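Local coordinates for aldehyde Dehydrogenase (Burkholderia cenocepacia, PDB 4O6R), which probably oxidises aldehydes to carboxylic acids with NAD(P)+ as the electron acceptor, and here carries adenosine monophosphate in its nucleotide pocket, at residues A[259-267]-A[401-411]; A[412-423]-A[436-447]. One frame throughout, in Å; residues are numbered along the deposited sequence.

How the contacts relate
Both contacts are largely buried and build on the same mixed sheet, in which strand 261-264 lies next to strand 421-423 and the latter next to strand 441-444; the centres of the two contacts are about 10 Å apart. Contact 1 lays helix 404-411 over one face of that sheet and is held by apolar side chains and a pair of phenyl rings, with no hydrogen bond across it. Contact 2 works within the sheet and its approach loops, so backbone bonds dominate, and beyond its outer strand the sheet runs on into a second subunit. The two join through the backbone, I263 O to W423 N at 2.7 Å, and helix 404-411 leads in sequence into segment 412-423.

Contact 1: residues A[259-267]-A[401-411]; sequences KGANIVFDD and FGSDDEALAIA
I263 stands out from strand 261-264 as a forked bump whose two ends meet different partners. CG2 rests in the angle where A407 CB, 4.0 Å away, and the ring of F401, with CE1 at 3.7 Å, come together; CD1 reaches along the helix to A411 CB at 4.0 Å. A407 CB is itself a knob over the centre of one face of the F401 ring, and A261 CB rests against A411 CB at 4.1 Å. At the other end F401 and F265 form an offset edge-to-face pair, centroids 5.2 Å apart and planes at 76°, with the edge of F401 directed at the face of F265 near its rim. F401 CG lies between its own backbone N and carbonyl carbon (chi1 71°), which carries the ring on toward I263 and F265. D404 finishes this end, OD1 lying 3.5 Å from F265 CE1, while OD2 is salt-bridged to R429 of helix 427-436. Helix 404-411 thus packs on a face of the mixed sheet, nearly antiparallel to the strand (167°), beside helix 427-436, whose M433 touches I263 and F265. With no hydrogen bond across it, the contact depends on shape and apolar burial, and the carboxylate at its margin has its charge answered by an arginine outside.

Contact 2: residues A[412-423]-A[436-447]; sequences NATEYGLGSGLW and RIDAGMCWINCY
Backbone bonds join segment 412-423 to segment 436-447 for much of their length. S420 O accepts from W443 N at 2.9 Å, and L422 O takes N445 N in a nearly straight bond (171°), in line with parallel pairing of G421 with W443 and of L422 with I444; L422 N also bonds W443 O, though the place of that oxygen is less sure. Before the strands, L418 O accepts from both G440 N and M441 N, the first at 2.8 Å and the second longer.

Side-chain polar groups secure the turns. The amide of N412 bridges two backbone sites: OD1 accepts from D438 N at 2.7 Å, 29° out of the carbonyl plane, and ND2 donates to R436 O. The D438 carboxylate stacks on this amide, planes 5° apart, and a water 3.0 Å from both D438 OD2 and Y416 O can bridge them. S420 OG turns across to donate to M441 O at 3.0 Å.

Apolar contacts fill in. L422 splits its methyls, CD1 lying alongside I444 CG2 while CD2 meets C442 SG and I437 CD1. The W423 indole takes N445 CA over its six-membered ring, a CH-pi contact of 3.8 Å to the centroid, with C446 N over the same face; its NE1 hydrogen-bonds to N262 OD1. Y447 CE1 lies against G421 N, and Y447 OH hydrogen-bonds to A261 O.

Strand 441-444 is also paired in parallel with a strand of a second subunit, so the sheet crosses the interface. The arrangement is a beta-alpha-beta crossover, two neighbouring parallel strands joined through helix 427-436, at the edge, within this chain, of the alpha/beta sheet that corresponds to the catalytic domain of aldehyde dehydrogenases.

Contact 1: residues A[259-267]-A[401-411]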
loop_
_atom_site.group_PDB
_atom_site.type_symbol
_atom_site.label_atom_id
_atom_site.label_comp_id
_atom_site.label_asym_id
_atom_site.label_seq_id
_atom_site.Cartn_x
_atom_site.Cartn_y
_atom_site.Cartn_z
ATOM N N LYS A 259 -20.361 -22.196 -10.312
ATOM C CA LYS A 259 -21.699 -22.389 -10.825
ATOM C C LYS A 259 -22.358 -21.013 -10.690
ATOM O O LYS A 259 -23.248 -20.795 -9.857
ATOM C CB LYS A 259 -22.441 -23.465 -10.041
ATOM C CG LYS A 259 -23.772 -23.891 -10.657
ATOM C CD LYS A 259 -23.587 -24.832 -11.839
ATOM C CE LYS A 259 -24.924 -25.075 -12.560
ATOM N NZ LYS A 259 -24.803 -25.925 -13.774
ATOM N N GLY A 260 -21.872 -20.098 -11.526
ATOM C CA GLY A 260 -22.168 -18.680 -11.390
ATOM C C GLY A 260 -23.642 -18.308 -11.514
ATOM O O GLY A 260 -24.292 -18.665 -12.513
ATOM N N ALA A 261 -24.184 -17.626 -10.496
ATOM C CA ALA A 261 -25.507 -17.037 -10.631
ATOM C C ALA A 261 -25.425 -15.741 -11.425
ATOM O O ALA A 261 -24.483 -14.934 -11.257
ATOM C CB ALA A 261 -26.113 -16.758 -9.270
ATOM N N ASN A 262 -26.415 -15.541 -12.272
ATOM C CA ASN A 262 -26.582 -14.303 -13.049
ATOM C C ASN A 262 -28.009 -13.854 -12.796
ATOM O O ASN A 262 -28.930 -14.438 -13.352
ATOM C CB ASN A 262 -26.321 -14.614 -14.514
ATOM C CG ASN A 262 -26.400 -13.387 -15.402
ATOM O OD1 ASN A 262 -26.403 -12.258 -14.921
ATOM N ND2 ASN A 262 -26.450 -13.612 -16.715
ATOM N N ILE A 263 -28.195 -12.908 -11.867
ATOM C CA ILE A 263 -29.492 -12.598 -11.299
ATOM C C ILE A 263 -30.069 -11.365 -11.998
ATOM O O ILE A 263 -29.408 -10.336 -12.091
ATOM C CB ILE A 263 -29.381 -12.295 -9.780
ATOM C CG1 ILE A 263 -28.633 -13.398 -9.039
ATOM C CG2 ILE A 263 -30.755 -12.087 -9.162
ATOM C CD1 ILE A 263 -28.186 -13.032 -7.631
ATOM N N VAL A 264 -31.297 -11.474 -12.488
ATOM C CA VAL A 264 -31.951 -10.373 -13.153
ATOM C C VAL A 264 -33.154 -9.933 -12.327
ATOM O O VAL A 264 -34.164 -10.647 -12.190
ATOM C CB VAL A 264 -32.358 -10.756 -14.588
ATOM C CG1 VAL A 264 -33.003 -9.594 -15.325
ATOM C CG2 VAL A 264 -31.140 -11.275 -15.336
ATOM N N PHE A 265 -33.052 -8.724 -11.804
ATOM C CA PHE A 265 -34.117 -8.122 -11.039
ATOM C C PHE A 265 -35.166 -7.455 -11.934
ATOM O O PHE A 265 -34.951 -7.224 -13.128
ATOM C CB PHE A 265 -33.545 -7.139 -10.021
ATOM C CG PHE A 265 -32.897 -7.807 -8.860
ATOM C CD1 PHE A 265 -33.647 -8.195 -7.758
ATOM C CD2 PHE A 265 -31.540 -8.093 -8.879
ATOM C CE1 PHE A 265 -33.040 -8.854 -6.693
ATOM C CE2 PHE A 265 -30.925 -8.727 -7.817
ATOM C CZ PHE A 265 -31.676 -9.123 -6.718
ATOM N N ASP A 266 -36.314 -7.139 -11.349
ATOM C CA ASP A 266 -37.439 -6.658 -12.167
ATOM C C ASP A 266 -37.240 -5.228 -12.658
ATOM O O ASP A 266 -37.968 -4.773 -13.544
ATOM C CB ASP A 266 -38.813 -6.880 -11.487
ATOM C CG ASP A 266 -39.031 -6.036 -10.277
ATOM O OD1 ASP A 266 -38.080 -5.630 -9.609
ATOM O OD2 ASP A 266 -40.194 -5.742 -9.992
ATOM N N ASP A 267 -36.234 -4.540 -12.130
ATOM C CA ASP A 267 -35.923 -3.203 -12.595
ATOM C C ASP A 267 -34.674 -3.183 -13.535
ATOM O O ASP A 267 -34.127 -2.130 -13.834
ATOM C CB ASP A 267 -35.737 -2.292 -11.387
ATOM C CG ASP A 267 -34.421 -2.535 -10.689
ATOM O OD1 ASP A 267 -33.944 -3.693 -10.744
ATOM O OD2 ASP A 267 -33.848 -1.577 -10.135
ATOM N N PHE A 401 -37.390 -16.219 -8.848
ATOM C CA PHE A 401 -37.497 -15.739 -7.473
ATOM C C PHE A 401 -38.434 -14.571 -7.361
ATOM O O PHE A 401 -38.793 -13.954 -8.365
ATOM C CB PHE A 401 -36.118 -15.326 -6.933
ATOM C CG PHE A 401 -35.560 -14.060 -7.555
ATOM C CD1 PHE A 401 -34.905 -14.106 -8.777
ATOM C CD2 PHE A 401 -35.723 -12.821 -6.944
ATOM C CE1 PHE A 401 -34.376 -12.956 -9.354
ATOM C CE2 PHE A 401 -35.196 -11.671 -7.506
ATOM C CZ PHE A 401 -34.520 -11.738 -8.720
ATOM N N GLY A 402 -38.814 -14.268 -6.121
ATOM C CA GLY A 402 -39.790 -13.224 -5.829
ATOM C C GLY A 402 -39.406 -12.129 -4.839
ATOM O O GLY A 402 -40.118 -11.133 -4.781
ATOM N N SER A 403 -38.374 -12.352 -4.002
ATOM C CA SER A 403 -37.833 -11.355 -3.075
ATOM C C SER A 403 -36.300 -11.337 -3.217
ATOM O O SER A 403 -35.724 -12.295 -3.681
ATOM C CB SER A 403 -38.203 -11.756 -1.660
ATOM O OG SER A 403 -37.537 -12.964 -1.340
ATOM N N ASP A 404 -35.658 -10.237 -2.840
ATOM C CA ASP A 404 -34.185 -10.152 -2.877
ATOM C C ASP A 404 -33.579 -11.275 -2.037
ATOM O O ASP A 404 -32.575 -11.867 -2.424
ATOM C CB ASP A 404 -33.674 -8.818 -2.337
ATOM C CG ASP A 404 -34.016 -7.634 -3.225
ATOM O OD1 ASP A 404 -34.954 -7.686 -4.046
ATOM O OD2 ASP A 404 -33.335 -6.605 -3.079
ATOM N N ASP A 405 -34.187 -11.560 -0.889
ATOM C CA ASP A 405 -33.681 -12.630 -0.016
ATOM C C ASP A 405 -33.729 -14.001 -0.706
ATOM O O ASP A 405 -32.806 -14.776 -0.553
ATOM C CB ASP A 405 -34.452 -12.731 1.293
ATOM C CG ASP A 405 -34.253 -11.543 2.191
ATOM O OD1 ASP A 405 -33.217 -10.863 2.151
ATOM O OD2 ASP A 405 -35.172 -11.305 2.969
ATOM N N GLU A 406 -34.792 -14.293 -1.459
ATOM C CA GLU A 406 -34.842 -15.537 -2.226
ATOM C C GLU A 406 -33.749 -15.583 -3.295
ATOM O O GLU A 406 -33.156 -16.634 -3.522
ATOM C CB GLU A 406 -36.221 -15.801 -2.885
ATOM C CG GLU A 406 -36.308 -17.220 -3.465
ATOM C CD GLU A 406 -37.611 -17.564 -4.185
ATOM O OE1 GLU A 406 -38.384 -16.672 -4.513
ATOM O OE2 GLU A 406 -37.860 -18.746 -4.448
ATOM N N ALA A 407 -33.498 -14.460 -3.964
ATOM C CA ALA A 407 -32.439 -14.421 -4.975
ATOM C C ALA A 407 -31.080 -14.715 -4.372
ATOM O O ALA A 407 -30.279 -15.431 -4.978
ATOM C CB ALA A 407 -32.413 -13.091 -5.691
ATOM N N LEU A 408 -30.859 -14.183 -3.168
ATOM C CA LEU A 408 -29.619 -14.387 -2.438
ATOM C C LEU A 408 -29.493 -15.826 -2.004
ATOM O O LEU A 408 -28.431 -16.426 -2.141
ATOM C CB LEU A 408 -29.574 -13.513 -1.183
ATOM C CG LEU A 408 -28.316 -13.645 -0.335
ATOM C CD1 LEU A 408 -27.115 -13.246 -1.205
ATOM C CD2 LEU A 408 -28.488 -12.754 0.884
ATOM N N ALA A 409 -30.582 -16.372 -1.467
ATOM C CA ALA A 409 -30.580 -17.761 -1.026
ATOM C C ALA A 409 -30.246 -18.675 -2.211
ATOM O O ALA A 409 -29.399 -19.564 -2.093
ATOM C CB ALA A 409 -31.909 -18.142 -0.362
ATOM N N ILE A 410 -30.871 -18.449 -3.353
ATOM C CA ILE A 410 -30.560 -19.234 -4.548
ATOM C C ILE A 410 -29.082 -19.064 -4.937
ATOM O O ILE A 410 -28.382 -20.051 -5.154
ATOM C CB ILE A 410 -31.486 -18.872 -5.728
ATOM C CG1 ILE A 410 -32.910 -19.313 -5.425
ATOM C CG2 ILE A 410 -31.028 -19.498 -7.030
ATOM C CD1 ILE A 410 -33.963 -18.698 -6.339
ATOM N N ALA A 411 -28.620 -17.821 -5.006
ATOM C CA ALA A 411 -27.266 -17.535 -5.412
ATOM C C ALA A 411 -26.278 -18.348 -4.607
ATOM O O ALA A 411 -25.317 -18.867 -5.157
ATOM C CB ALA A 411 -26.937 -16.041 -5.292
#

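Contact 2: residues A[412-423]-A[436-447]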
loop_
_atom_site.group_PDB
_atom_site.type_symbol
_atom_site.label_atom_id
_atom_site.label_comp_id
_atom_site.label_asym_id
_atom_site.label_seq_id
_atom_site.Cartn_x
_atom_site.Cartn_y
_atom_site.Cartn_z
ATOM N N ASN A 412 -26.516 -18.412 -3.295
ATOM C CA ASN A 412 -25.590 -19.038 -2.370
ATOM C C ASN A 412 -25.872 -20.518 -2.112
ATOM O O ASN A 412 -25.206 -21.100 -1.258
ATOM C CB ASN A 412 -25.569 -18.263 -1.041
ATOM C CG ASN A 412 -24.843 -16.920 -1.155
ATOM O OD1 ASN A 412 -24.128 -16.644 -2.137
ATOM N ND2 ASN A 412 -25.019 -16.090 -0.165
ATOM N N ALA A 413 -26.796 -21.130 -2.873
ATOM C CA ALA A 413 -27.239 -22.520 -2.620
ATOM C C ALA A 413 -26.353 -23.634 -3.200
ATOM O O ALA A 413 -26.674 -24.829 -3.017
ATOM C CB ALA A 413 -28.677 -22.717 -3.124
ATOM N N THR A 414 -25.249 -23.302 -3.865
ATOM C CA THR A 414 -24.372 -24.328 -4.414
ATOM C C THR A 414 -23.109 -24.531 -3.592
ATOM O O THR A 414 -22.851 -23.812 -2.626
ATOM C CB THR A 414 -23.913 -24.000 -5.846
ATOM O OG1 THR A 414 -22.812 -23.074 -5.788
ATOM C CG2 THR A 414 -25.086 -23.459 -6.687
ATOM N N GLU A 415 -22.294 -25.480 -4.027
ATOM C CA GLU A 415 -21.021 -25.730 -3.353
ATOM C C GLU A 415 -19.893 -24.836 -3.853
ATOM O O GLU A 415 -18.781 -24.918 -3.356
ATOM C CB GLU A 415 -20.633 -27.224 -3.498
ATOM C CG GLU A 415 -21.615 -28.164 -2.817
ATOM C CD GLU A 415 -21.726 -27.885 -1.324
ATOM O OE1 GLU A 415 -20.685 -27.939 -0.623
ATOM O OE2 GLU A 415 -22.851 -27.600 -0.841
ATOM N N TYR A 416 -20.191 -23.966 -4.809
ATOM C CA TYR A 416 -19.203 -23.131 -5.455
ATOM C C TYR A 416 -19.344 -21.675 -5.034
ATOM O O TYR A 416 -20.402 -21.256 -4.573
ATOM C CB TYR A 416 -19.409 -23.217 -6.958
ATOM C CG TYR A 416 -19.236 -24.607 -7.503
ATOM C CD1 TYR A 416 -17.975 -25.137 -7.642
ATOM C CD2 TYR A 416 -20.318 -25.398 -7.846
ATOM C CE1 TYR A 416 -17.787 -26.393 -8.144
ATOM C CE2 TYR A 416 -20.132 -26.672 -8.335
ATOM C CZ TYR A 416 -18.859 -27.144 -8.491
ATOM O OH TYR A 416 -18.598 -28.389 -8.983
ATOM N N GLY A 417 -18.261 -20.924 -5.198
ATOM C CA GLY A 417 -18.251 -19.478 -4.966
ATOM C C GLY A 417 -17.118 -18.792 -5.751
ATOM O O GLY A 417 -16.138 -18.306 -5.159
ATOM N N LEU A 418 -17.223 -18.785 -7.076
ATOM C CA LEU A 418 -16.194 -18.218 -7.916
ATOM C C LEU A 418 -16.668 -16.822 -8.369
ATOM O O LEU A 418 -16.337 -15.827 -7.707
ATOM C CB LEU A 418 -15.867 -19.170 -9.078
ATOM C CG LEU A 418 -14.720 -18.761 -9.987
ATOM C CD1 LEU A 418 -13.449 -18.543 -9.199
ATOM C CD2 LEU A 418 -14.494 -19.857 -11.010
ATOM N N GLY A 419 -17.462 -16.741 -9.438
ATOM C CA GLY A 419 -18.041 -15.481 -9.892
ATOM C C GLY A 419 -19.541 -15.453 -9.674
ATOM O O GLY A 419 -20.127 -16.446 -9.287
ATOM N N SER A 420 -20.143 -14.301 -9.919
ATOM C CA SER A 420 -21.539 -14.039 -9.692
ATOM C C SER A 420 -21.846 -12.674 -10.315
ATOM O O SER A 420 -20.944 -11.900 -10.626
ATOM C CB SER A 420 -21.852 -13.954 -8.178
ATOM O OG SER A 420 -21.302 -12.765 -7.656
ATOM N N GLY A 421 -23.111 -12.387 -10.531
ATOM C CA GLY A 421 -23.484 -11.065 -10.955
ATOM C C GLY A 421 -24.969 -10.858 -10.957
ATOM O O GLY A 421 -25.750 -11.788 -10.714
ATOM N N LEU A 422 -25.351 -9.602 -11.145
ATOM C CA LEU A 422 -26.743 -9.243 -11.072
ATOM C C LEU A 422 -27.015 -8.029 -11.914
ATOM O O LEU A 422 -26.118 -7.216 -12.182
ATOM C CB LEU A 422 -27.163 -9.019 -9.612
ATOM C CG LEU A 422 -26.348 -7.906 -8.966
ATOM C CD1 LEU A 422 -27.213 -6.689 -8.856
ATOM C CD2 LEU A 422 -25.822 -8.287 -7.611
ATOM N N TRP A 423 -28.278 -7.877 -12.269
ATOM C CA TRP A 423 -28.711 -6.754 -13.085
ATOM C C TRP A 423 -29.858 -6.060 -12.386
ATOM O O TRP A 423 -30.904 -6.654 -12.161
ATOM C CB TRP A 423 -29.146 -7.253 -14.477
ATOM C CG TRP A 423 -28.074 -8.005 -15.144
ATOM C CD1 TRP A 423 -27.623 -9.262 -14.840
ATOM C CD2 TRP A 423 -27.296 -7.553 -16.245
ATOM N NE1 TRP A 423 -26.597 -9.604 -15.675
ATOM C CE2 TRP A 423 -26.385 -8.577 -16.556
ATOM C CE3 TRP A 423 -27.280 -6.372 -16.999
ATOM C CZ2 TRP A 423 -25.450 -8.458 -17.592
ATOM C CZ3 TRP A 423 -26.340 -6.242 -18.032
ATOM C CH2 TRP A 423 -25.441 -7.282 -18.316
ATOM N N ARG A 436 -23.142 -9.755 -0.121
ATOM C CA ARG A 436 -23.720 -10.951 0.508
ATOM C C ARG A 436 -23.607 -12.233 -0.300
ATOM O O ARG A 436 -23.745 -13.324 0.249
ATOM C CB ARG A 436 -25.179 -10.671 0.856
ATOM C CG ARG A 436 -25.287 -9.658 1.981
ATOM C CD ARG A 436 -26.711 -9.322 2.333
ATOM N NE ARG A 436 -26.759 -8.158 3.212
ATOM C CZ ARG A 436 -27.865 -7.698 3.796
ATOM N NH1 ARG A 436 -29.034 -8.303 3.587
ATOM N NH2 ARG A 436 -27.797 -6.623 4.576
ATOM N N ILE A 437 -23.363 -12.109 -1.596
ATOM C CA ILE A 437 -23.193 -13.269 -2.449
ATOM C C ILE A 437 -21.826 -13.879 -2.173
ATOM O O ILE A 437 -20.830 -13.152 -2.105
ATOM C CB ILE A 437 -23.337 -12.895 -3.941
ATOM C CG1 ILE A 437 -24.800 -12.500 -4.264
ATOM C CG2 ILE A 437 -22.923 -14.054 -4.838
ATOM C CD1 ILE A 437 -24.897 -11.700 -5.531
ATOM N N ASP A 438 -21.807 -15.200 -2.007
ATOM C CA ASP A 438 -20.582 -15.971 -1.815
ATOM C C ASP A 438 -19.827 -16.125 -3.112
ATOM O O ASP A 438 -20.130 -17.025 -3.896
ATOM C CB ASP A 438 -20.922 -17.411 -1.405
ATOM C CG ASP A 438 -21.608 -17.511 -0.081
ATOM O OD1 ASP A 438 -21.530 -16.567 0.742
ATOM O OD2 ASP A 438 -22.211 -18.596 0.141
ATOM N N ALA A 439 -18.859 -15.262 -3.355
ATOM C CA ALA A 439 -18.102 -15.333 -4.572
ATOM C C ALA A 439 -16.892 -14.428 -4.439
ATOM O O ALA A 439 -16.920 -13.456 -3.656
ATOM C CB ALA A 439 -18.952 -14.879 -5.761
ATOM N N GLY A 440 -15.854 -14.729 -5.204
ATOM C CA GLY A 440 -14.676 -13.860 -5.250
ATOM C C GLY A 440 -14.876 -12.624 -6.117
ATOM O O GLY A 440 -14.127 -11.661 -6.004
ATOM N N MET A 441 -15.882 -12.679 -6.990
ATOM C CA MET A 441 -16.143 -11.643 -7.975
ATOM C C MET A 441 -17.648 -11.479 -8.179
ATOM O O MET A 441 -18.371 -12.471 -8.251
ATOM C CB MET A 441 -15.478 -12.025 -9.292
ATOM C CG MET A 441 -13.978 -12.244 -9.172
ATOM S SD MET A 441 -13.303 -13.043 -10.628
ATOM C CE MET A 441 -13.815 -14.727 -10.339
ATOM N N CYS A 442 -18.095 -10.230 -8.274
ATOM C CA CYS A 442 -19.503 -9.931 -8.516
ATOM C C CYS A 442 -19.604 -8.810 -9.546
ATOM O O CYS A 442 -19.066 -7.731 -9.345
ATOM C CB CYS A 442 -20.218 -9.525 -7.227
ATOM S SG CYS A 442 -21.987 -9.296 -7.483
ATOM N N TRP A 443 -20.293 -9.084 -10.645
ATOM C CA TRP A 443 -20.454 -8.151 -11.749
ATOM C C TRP A 443 -21.852 -7.591 -11.722
ATOM O O TRP A 443 -22.835 -8.352 -11.742
ATOM C CB TRP A 443 -20.202 -8.868 -13.107
ATOM C CG TRP A 443 -18.800 -9.375 -13.269
ATOM C CD1 TRP A 443 -17.682 -8.610 -13.450
ATOM C CD2 TRP A 443 -18.339 -10.741 -13.209
ATOM N NE1 TRP A 443 -16.572 -9.411 -13.523
ATOM C CE2 TRP A 443 -16.940 -10.714 -13.379
ATOM C CE3 TRP A 443 -18.970 -11.975 -13.061
ATOM C CZ2 TRP A 443 -16.157 -11.873 -13.388
ATOM C CZ3 TRP A 443 -18.200 -13.122 -13.058
ATOM C CH2 TRP A 443 -16.802 -13.057 -13.223
ATOM N N ILE A 444 -21.952 -6.258 -11.691
ATOM C CA ILE A 444 -23.242 -5.575 -11.650
ATOM C C ILE A 444 -23.480 -4.887 -12.988
ATOM O O ILE A 444 -22.688 -4.031 -13.394
ATOM C CB ILE A 444 -23.333 -4.551 -10.520
ATOM C CG1 ILE A 444 -23.070 -5.241 -9.190
ATOM C CG2 ILE A 444 -24.714 -3.911 -10.524
ATOM C CD1 ILE A 444 -22.692 -4.300 -8.065
ATOM N N ASN A 445 -24.576 -5.269 -13.643
ATOM C CA ASN A 445 -24.932 -4.768 -14.975
ATOM C C ASN A 445 -23.888 -5.066 -16.060
ATOM O O ASN A 445 -23.733 -4.316 -17.046
ATOM C CB ASN A 445 -25.328 -3.283 -14.894
ATOM C CG ASN A 445 -26.674 -3.085 -14.191
ATOM O OD1 ASN A 445 -27.488 -4.006 -14.096
ATOM N ND2 ASN A 445 -26.901 -1.885 -13.671
ATOM N N CYS A 446 -23.195 -6.187 -15.873
ATOM C CA CYS A 446 -22.167 -6.681 -16.788
ATOM C C CYS A 446 -21.894 -8.103 -16.326
ATOM O O CYS A 446 -22.482 -8.569 -15.353
ATOM C CB CYS A 446 -20.908 -5.812 -16.760
ATOM S SG CYS A 446 -20.078 -5.646 -15.143
ATOM N N TYR A 447 -21.057 -8.817 -17.049
ATOM C CA TYR A 447 -20.654 -10.161 -16.628
ATOM C C TYR A 447 -19.318 -10.521 -17.250
ATOM O O TYR A 447 -19.002 -10.099 -18.353
ATOM C CB TYR A 447 -21.708 -11.214 -16.976
ATOM C CG TYR A 447 -21.888 -12.278 -15.905
ATOM C CD1 TYR A 447 -22.764 -12.085 -14.844
ATOM C CD2 TYR A 447 -21.205 -13.479 -15.970
ATOM C CE1 TYR A 447 -22.945 -13.064 -13.860
ATOM C CE2 TYR A 447 -21.376 -14.469 -15.007
ATOM C CZ TYR A 447 -22.232 -14.260 -13.948
ATOM O OH TYR A 447 -22.406 -15.258 -13.031
HETATM O O HOH W 1 -22.033 -20.668 -2.073
#